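Local coordinates for protein GH3 beta-N-acetylglucosaminidase (Paenibacillaceae, PDB 6K5J) that probably hydrolyses terminal, non-reducing beta-linked N-acetylglucosamine residues from chitooligosaccharides and related glycans as a family 3 glycoside hydrolase, at residues A[99-113]-A[364-376]. Sequence-based numbering, arbitrary orientation.
Sequences VPGNMALGAAGDAEL and LVERISEKSITLL
Val365 meets Pro100 where the TIM-barrel domain of this family 3 glycoside hydrolase packs against the C-terminal part of the chain. Helix 102-108 belongs to the barrel domain. Helix 359-372 leads into strand 374-377, an outermost strand of the six-stranded mixed sheet in that C-terminal part. The short helix segments 102-108 and 364-372 cross at 66°, with axes 7.9 Å apart at their closest.

Val365 sets CB against Pro100 CD at 3.7 Å. One turn on, Ile368 fills the middle of the interface with both its branches. Its CG2, anti to the backbone N, touches Leu105 CD2 at 3.7 Å and also lies near Pro100 CG. Its other branch runs past Leu113 in the opposite direction, and CD1 ends beside Leu113 CB and the Leu113 carbonyl oxygen. Ser369 OG rests near Pro100 CG and hydrogen-bonds Ser508 OG of helix 507-517, which also touches Pro100 through Ser508 and Ser369 through Ala512.

Lys371 bends at chi3 (85°). Its side chain crosses that of Leu113 at about a right angle, with CD against Leu113 CD1, and NZ forms a salt bridge with Asp110 OD2 at 3.1 Å. The other carboxylate oxygen, OD1, caps the next helix by accepting from Glu112 N, which meets it from above the carboxylate plane. The Lys371 carbonyl oxygen receives a CA-H...O contact from Ala108, where the backbones come close. A water O lies 3.1 Å from both Lys371 O and Ala108 O, within hydrogen-bonding distance of each.

Ser372 OG, turned anti to the backbone N, donates to Ala104 O at 2.7 Å. That oxygen also accepts from Ala108 N, and the two donors reach it from opposite faces of its carbonyl plane. Thr374 OG1 also hydrogen-bonds Tyr503 OH. It sits 3.7 Å from Ala107 CB and donates to Ser372 O in the carbonyl plane, at a C=O...donor angle of 159°.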
ATOM      1  N   VAL A  99      -8.199  -2.580   8.047  1.00 16.93           N
ATOM      2  CA  VAL A  99      -9.117  -2.815   6.941  1.00 20.41           C
ATOM      3  C   VAL A  99      -8.464  -3.831   6.005  1.00 20.80           C
ATOM      4  O   VAL A  99      -7.242  -3.783   5.824  1.00 23.60           O
ATOM      5  CB  VAL A  99      -9.428  -1.475   6.253  1.00 24.65           C
ATOM      6  CG1 VAL A  99     -10.040  -1.664   4.909  1.00 23.19           C
ATOM      7  CG2 VAL A  99     -10.322  -0.614   7.172  1.00 21.26           C
ATOM      8  N   PRO A 100      -9.217  -4.750   5.393  1.00 21.86           N
ATOM      9  CA  PRO A 100      -8.617  -5.666   4.410  1.00 22.14           C
ATOM     10  C   PRO A 100      -7.967  -4.918   3.257  1.00 21.30           C
ATOM     11  O   PRO A 100      -8.422  -3.847   2.847  1.00 20.76           O
ATOM     12  CB  PRO A 100      -9.809  -6.490   3.918  1.00 20.95           C
ATOM     13  CG  PRO A 100     -10.786  -6.430   5.028  1.00 28.46           C
ATOM     14  CD  PRO A 100     -10.638  -5.056   5.619  1.00 23.61           C
ATOM     15  N   GLY A 101      -6.900  -5.514   2.722  1.00 20.87           N
ATOM     16  CA  GLY A 101      -6.131  -4.905   1.662  1.00 18.90           C
ATOM     17  C   GLY A 101      -6.619  -5.340   0.293  1.00 18.40           C
ATOM     18  O   GLY A 101      -7.578  -6.092   0.149  1.00 16.97           O
ATOM     19  N   ASN A 102      -5.910  -4.865  -0.729  1.00 17.19           N
ATOM     20  CA  ASN A 102      -6.453  -4.901  -2.083  1.00 18.52           C
ATOM     21  C   ASN A 102      -6.700  -6.326  -2.559  1.00 16.36           C
ATOM     22  O   ASN A 102      -7.798  -6.647  -3.019  1.00 16.21           O
ATOM     23  CB  ASN A 102      -5.530  -4.148  -3.039  1.00 19.03           C
ATOM     24  CG  ASN A 102      -5.775  -2.654  -3.007  1.00 19.11           C
ATOM     25  OD1 ASN A 102      -6.402  -2.134  -2.070  1.00 20.40           O
ATOM     26  ND2 ASN A 102      -5.307  -1.959  -4.035  1.00 17.39           N
ATOM     27  N   MET A 103      -5.700  -7.205  -2.465  1.00 15.50           N
ATOM     28  CA  MET A 103      -5.930  -8.517  -3.058  1.00 17.77           C
ATOM     29  C   MET A 103      -6.937  -9.330  -2.246  1.00 18.09           C
ATOM     30  O   MET A 103      -7.674 -10.138  -2.818  1.00 16.56           O
ATOM     31  CB  MET A 103      -4.622  -9.295  -3.240  1.00 17.04           C
ATOM     32  CG  MET A 103      -4.830 -10.520  -4.163  1.00 17.80           C
ATOM     33  SD  MET A 103      -3.306 -11.294  -4.751  1.00 20.33           S
ATOM     34  CE  MET A 103      -2.756 -10.037  -5.920  1.00 18.26           C
ATOM     35  N   ALA A 104      -7.021  -9.103  -0.932  1.00 17.49           N
ATOM     36  CA  ALA A 104      -8.108  -9.704  -0.162  1.00 18.12           C
ATOM     37  C   ALA A 104      -9.463  -9.225  -0.677  1.00 16.31           C
ATOM     38  O   ALA A 104     -10.400 -10.021  -0.838  1.00 15.52           O
ATOM     39  CB  ALA A 104      -7.940  -9.375   1.325  1.00 15.35           C
ATOM     40  N   LEU A 105      -9.575  -7.930  -0.980  1.00 15.78           N
ATOM     41  CA  LEU A 105     -10.821  -7.409  -1.535  1.00 17.36           C
ATOM     42  C   LEU A 105     -11.086  -7.979  -2.927  1.00 18.92           C
ATOM     43  O   LEU A 105     -12.235  -8.267  -3.277  1.00 18.58           O
ATOM     44  CB  LEU A 105     -10.775  -5.875  -1.583  1.00 17.07           C
ATOM     45  CG  LEU A 105     -10.904  -5.151  -0.231  1.00 16.85           C
ATOM     46  CD1 LEU A 105     -10.411  -3.696  -0.325  1.00 20.12           C
ATOM     47  CD2 LEU A 105     -12.354  -5.200   0.259  1.00 19.30           C
ATOM     48  N   GLY A 106     -10.034  -8.130  -3.736  1.00 18.72           N
ATOM     49  CA  GLY A 106     -10.201  -8.704  -5.067  1.00 14.93           C
ATOM     50  C   GLY A 106     -10.735 -10.125  -5.035  1.00 17.23           C
ATOM     51  O   GLY A 106     -11.576 -10.500  -5.860  1.00 16.95           O
ATOM     52  N   ALA A 107     -10.261 -10.934  -4.081  1.00 16.80           N
ATOM     53  CA  ALA A 107     -10.748 -12.311  -3.970  1.00 18.46           C
ATOM     54  C   ALA A 107     -12.206 -12.373  -3.531  1.00 19.03           C
ATOM     55  O   ALA A 107     -12.912 -13.326  -3.878  1.00 20.46           O
ATOM     56  CB  ALA A 107      -9.892 -13.111  -2.991  1.00 17.36           C
ATOM     57  N   ALA A 108     -12.667 -11.399  -2.742  1.00 19.08           N
ATOM     58  CA  ALA A 108     -14.091 -11.337  -2.414  1.00 19.41           C
ATOM     59  C   ALA A 108     -14.926 -10.897  -3.618  1.00 23.86           C
ATOM     60  O   ALA A 108     -16.105 -11.258  -3.721  1.00 21.80           O
ATOM     61  CB  ALA A 108     -14.313 -10.399  -1.221  1.00 19.19           C
ATOM     62  N   GLY A 109     -14.339 -10.119  -4.527  1.00 21.59           N
ATOM     63  CA  GLY A 109     -14.926  -9.836  -5.826  1.00 23.51           C
ATOM     64  C   GLY A 109     -15.990  -8.762  -5.861  1.00 26.30           C
ATOM     65  O   GLY A 109     -16.641  -8.600  -6.901  1.00 27.73           O
ATOM     66  N   ASP A 110     -16.183  -8.008  -4.781  1.00 24.13           N
ATOM     67  CA  ASP A 110     -17.354  -7.143  -4.622  1.00 25.12           C
ATOM     68  C   ASP A 110     -16.908  -5.685  -4.564  1.00 23.14           C
ATOM     69  O   ASP A 110     -16.238  -5.276  -3.613  1.00 21.77           O
ATOM     70  CB  ASP A 110     -18.126  -7.540  -3.364  1.00 26.07           C
ATOM     71  CG  ASP A 110     -19.476  -6.858  -3.252  1.00 36.02           C
ATOM     72  OD1 ASP A 110     -19.682  -5.802  -3.888  1.00 39.54           O
ATOM     73  OD2 ASP A 110     -20.341  -7.380  -2.517  1.00 42.95           O
ATOM     74  N   ALA A 111     -17.294  -4.893  -5.571  1.00 22.84           N
ATOM     75  CA  ALA A 111     -16.855  -3.497  -5.606  1.00 23.88           C
ATOM     76  C   ALA A 111     -17.425  -2.695  -4.446  1.00 25.73           C
ATOM     77  O   ALA A 111     -16.789  -1.735  -3.984  1.00 23.98           O
ATOM     78  CB  ALA A 111     -17.238  -2.847  -6.938  1.00 24.42           C
ATOM     79  N   GLU A 112     -18.618  -3.061  -3.966  1.00 21.75           N
ATOM     80  CA  GLU A 112     -19.211  -2.371  -2.830  1.00 27.50           C
ATOM     81  C   GLU A 112     -18.362  -2.520  -1.570  1.00 23.03           C
ATOM     82  O   GLU A 112     -18.326  -1.614  -0.732  1.00 20.32           O
ATOM     83  CB  GLU A 112     -20.627  -2.903  -2.587  1.00 31.67           C
ATOM     84  CG  GLU A 112     -21.513  -1.985  -1.785  1.00 43.45           C
ATOM     85  CD  GLU A 112     -22.977  -2.387  -1.846  1.00 51.74           C
ATOM     86  OE1 GLU A 112     -23.740  -1.978  -0.943  1.00 57.76           O
ATOM     87  OE2 GLU A 112     -23.364  -3.109  -2.795  1.00 52.21           O
ATOM     88  N   LEU A 113     -17.676  -3.649  -1.412  1.00 23.69           N
ATOM     89  CA  LEU A 113     -16.850  -3.815  -0.225  1.00 24.14           C
ATOM     90  C   LEU A 113     -15.573  -3.004  -0.320  1.00 21.55           C
ATOM     91  O   LEU A 113     -15.043  -2.571   0.710  1.00 20.91           O
ATOM     92  CB  LEU A 113     -16.509  -5.284  -0.013  1.00 19.45           C
ATOM     93  CG  LEU A 113     -17.721  -6.214  -0.021  1.00 27.64           C
ATOM     94  CD1 LEU A 113     -17.271  -7.666   0.159  1.00 27.16           C
ATOM     95  CD2 LEU A 113     -18.724  -5.803   1.044  1.00 26.59           C
ATOM     96  N   LEU A 364     -18.112  -5.176  10.172  1.00 23.06           N
ATOM     97  CA  LEU A 364     -18.193  -4.998   8.728  1.00 22.67           C
ATOM     98  C   LEU A 364     -16.970  -5.591   8.023  1.00 26.43           C
ATOM     99  O   LEU A 364     -17.106  -6.304   7.020  1.00 22.89           O
ATOM    100  CB  LEU A 364     -18.331  -3.511   8.399  1.00 23.91           C
ATOM    101  CG  LEU A 364     -18.679  -3.137   6.958  1.00 31.78           C
ATOM    102  CD1 LEU A 364     -19.401  -1.799   6.938  1.00 36.71           C
ATOM    103  CD2 LEU A 364     -17.447  -3.082   6.055  1.00 31.34           C
ATOM    104  N   VAL A 365     -15.760  -5.275   8.506  1.00 23.53           N
ATOM    105  CA  VAL A 365     -14.566  -5.775   7.822  1.00 22.06           C
ATOM    106  C   VAL A 365     -14.405  -7.274   8.059  1.00 19.97           C
ATOM    107  O   VAL A 365     -13.866  -7.985   7.202  1.00 20.45           O
ATOM    108  CB  VAL A 365     -13.292  -4.994   8.227  1.00 27.05           C
ATOM    109  CG1 VAL A 365     -13.417  -3.506   7.878  1.00 20.14           C
ATOM    110  CG2 VAL A 365     -12.957  -5.180   9.675  1.00 24.36           C
ATOM    111  N   GLU A 366     -14.868  -7.780   9.206  1.00 17.42           N
ATOM    112  CA  GLU A 366     -14.903  -9.228   9.411  1.00 19.95           C
ATOM    113  C   GLU A 366     -15.747  -9.916   8.342  1.00 21.32           C
ATOM    114  O   GLU A 366     -15.358 -10.957   7.796  1.00 19.47           O
ATOM    115  CB  GLU A 366     -15.437  -9.541  10.812  1.00 21.47           C
ATOM    116  CG  GLU A 366     -14.379  -9.316  11.897  1.00 22.57           C
ATOM    117  CD  GLU A 366     -14.910  -9.479  13.304  1.00 27.79           C
ATOM    118  OE1 GLU A 366     -16.142  -9.655  13.473  1.00 24.66           O
ATOM    119  OE2 GLU A 366     -14.081  -9.426  14.243  1.00 27.88           O
ATOM    120  N   ARG A 367     -16.890  -9.329   8.002  1.00 19.90           N
ATOM    121  CA  ARG A 367     -17.732  -9.935   6.980  1.00 22.95           C
ATOM    122  C   ARG A 367     -17.080  -9.874   5.605  1.00 22.26           C
ATOM    123  O   ARG A 367     -17.284 -10.779   4.788  1.00 20.84           O
ATOM    124  CB  ARG A 367     -19.104  -9.271   6.995  1.00 24.35           C
ATOM    125  CG  ARG A 367     -19.870  -9.618   8.268  1.00 28.04           C
ATOM    126  CD  ARG A 367     -21.298  -9.060   8.279  1.00 32.44           C
ATOM    127  NE  ARG A 367     -21.756  -9.005   9.658  1.00 34.64           N
ATOM    128  CZ  ARG A 367     -21.879  -7.886  10.358  1.00 33.88           C
ATOM    129  NH1 ARG A 367     -21.609  -6.716   9.793  1.00 31.93           N
ATOM    130  NH2 ARG A 367     -22.272  -7.941  11.620  1.00 33.25           N
ATOM    131  N   ILE A 368     -16.273  -8.843   5.339  1.00 20.31           N
ATOM    132  CA  ILE A 368     -15.509  -8.788   4.092  1.00 20.82           C
ATOM    133  C   ILE A 368     -14.533  -9.957   4.006  1.00 22.08           C
ATOM    134  O   ILE A 368     -14.465 -10.661   2.991  1.00 20.04           O
ATOM    135  CB  ILE A 368     -14.771  -7.440   3.973  1.00 21.46           C
ATOM    136  CG1 ILE A 368     -15.765  -6.275   3.877  1.00 25.39           C
ATOM    137  CG2 ILE A 368     -13.830  -7.439   2.787  1.00 23.69           C
ATOM    138  CD1 ILE A 368     -15.081  -4.942   3.755  1.00 24.65           C
ATOM    139  N   SER A 369     -13.757 -10.182   5.070  1.00 19.08           N
ATOM    140  CA  SER A 369     -12.744 -11.230   5.023  1.00 18.62           C
ATOM    141  C   SER A 369     -13.364 -12.615   4.917  1.00 17.66           C
ATOM    142  O   SER A 369     -12.753 -13.515   4.331  1.00 17.95           O
ATOM    143  CB  SER A 369     -11.844 -11.152   6.262  1.00 20.40           C
ATOM    144  OG  SER A 369     -11.271  -9.866   6.398  1.00 20.53           O
ATOM    145  N   GLU A 370     -14.561 -12.818   5.487  1.00 18.87           N
ATOM    146  CA  GLU A 370     -15.246 -14.102   5.318  1.00 21.12           C
ATOM    147  C   GLU A 370     -15.479 -14.426   3.845  1.00 18.82           C
ATOM    148  O   GLU A 370     -15.497 -15.601   3.465  1.00 20.09           O
ATOM    149  CB  GLU A 370     -16.583 -14.108   6.070  1.00 19.66           C
ATOM    150  CG  GLU A 370     -16.446 -14.032   7.600  1.00 19.99           C
ATOM    151  CD  GLU A 370     -17.788 -14.099   8.329  1.00 25.99           C
ATOM    152  OE1 GLU A 370     -18.810 -14.423   7.691  1.00 23.94           O
ATOM    153  OE2 GLU A 370     -17.814 -13.821   9.544  1.00 26.94           O
ATOM    154  N   LYS A 371     -15.674 -13.403   3.006  1.00 18.42           N
ATOM    155  CA  LYS A 371     -15.890 -13.619   1.579  1.00 19.65           C
ATOM    156  C   LYS A 371     -14.594 -13.788   0.796  1.00 19.21           C
ATOM    157  O   LYS A 371     -14.647 -14.159  -0.381  1.00 20.22           O
ATOM    158  CB  LYS A 371     -16.687 -12.445   0.976  1.00 24.06           C
ATOM    159  CG  LYS A 371     -18.159 -12.400   1.372  1.00 24.17           C
ATOM    160  CD  LYS A 371     -18.884 -11.187   0.750  1.00 35.42           C
ATOM    161  CE  LYS A 371     -19.381 -11.469  -0.674  1.00 44.67           C
ATOM    162  NZ  LYS A 371     -19.867 -10.231  -1.388  1.00 41.59           N
ATOM    163  N   SER A 372     -13.446 -13.539   1.417  1.00 17.78           N
ATOM    164  CA  SER A 372     -12.161 -13.447   0.735  1.00 19.30           C
ATOM    165  C   SER A 372     -11.368 -14.754   0.745  1.00 19.46           C
ATOM    166  O   SER A 372     -10.748 -15.096  -0.268  1.00 17.22           O
ATOM    167  CB  SER A 372     -11.336 -12.314   1.380  1.00 16.14           C
ATOM    168  OG  SER A 372     -10.073 -12.148   0.767  1.00 23.30           O
ATOM    169  N   ILE A 373     -11.389 -15.506   1.856  1.00 18.69           N
ATOM    170  CA  ILE A 373     -10.574 -16.717   1.973  1.00 18.56           C
ATOM    171  C   ILE A 373     -10.826 -17.640   0.791  1.00 18.44           C
ATOM    172  O   ILE A 373     -11.976 -17.929   0.437  1.00 19.88           O
ATOM    173  CB  ILE A 373     -10.863 -17.448   3.298  1.00 18.06           C
ATOM    174  CG1 ILE A 373     -10.753 -16.478   4.492  1.00 17.22           C
ATOM    175  CG2 ILE A 373      -9.926 -18.657   3.423  1.00 17.57           C
ATOM    176  CD1 ILE A 373      -9.357 -15.870   4.690  1.00 18.79           C
ATOM    177  N   THR A 374      -9.740 -18.127   0.196  1.00 15.93           N
ATOM    178  CA  THR A 374      -9.776 -18.872  -1.054  1.00 19.91           C
ATOM    179  C   THR A 374      -9.103 -20.225  -0.869  1.00 19.50           C
ATOM    180  O   THR A 374      -8.083 -20.328  -0.190  1.00 20.63           O
ATOM    181  CB  THR A 374      -9.072 -18.065  -2.150  1.00 19.49           C
ATOM    182  OG1 THR A 374      -9.704 -16.780  -2.248  1.00 19.40           O
ATOM    183  CG2 THR A 374      -9.134 -18.780  -3.493  1.00 18.81           C
ATOM    184  N   LEU A 375      -9.685 -21.265  -1.456  1.00 20.37           N
ATOM    185  CA  LEU A 375      -9.104 -22.602  -1.437  1.00 21.60           C
ATOM    186  C   LEU A 375      -8.537 -22.887  -2.820  1.00 21.25           C
ATOM    187  O   LEU A 375      -9.288 -22.951  -3.797  1.00 21.25           O
ATOM    188  CB  LEU A 375     -10.147 -23.658  -1.053  1.00 23.48           C
ATOM    189  CG  LEU A 375      -9.687 -25.132  -1.025  1.00 25.02           C
ATOM    190  CD1 LEU A 375      -8.425 -25.313  -0.177  1.00 21.25           C
ATOM    191  CD2 LEU A 375     -10.798 -26.029  -0.505  1.00 26.93           C
ATOM    192  N   LEU A 376      -7.222 -23.052  -2.909  1.00 19.79           N
ATOM    193  CA  LEU A 376      -6.577 -23.290  -4.194  1.00 20.26           C
ATOM    194  C   LEU A 376      -6.335 -24.762  -4.477  1.00 25.07           C
ATOM    195  O   LEU A 376      -6.273 -25.156  -5.647  1.00 25.58           O
ATOM    196  CB  LEU A 376      -5.235 -22.546  -4.263  1.00 22.77           C
ATOM    197  CG  LEU A 376      -5.257 -21.042  -4.553  1.00 27.98           C
ATOM    198  CD1 LEU A 376      -5.717 -20.281  -3.346  1.00 28.46           C
ATOM    199  CD2 LEU A 376      -3.854 -20.573  -4.948  1.00 25.47           C
TER
HETATM  200  O   HOH W   1     -16.899 -13.958  -2.489  1.00 31.16           O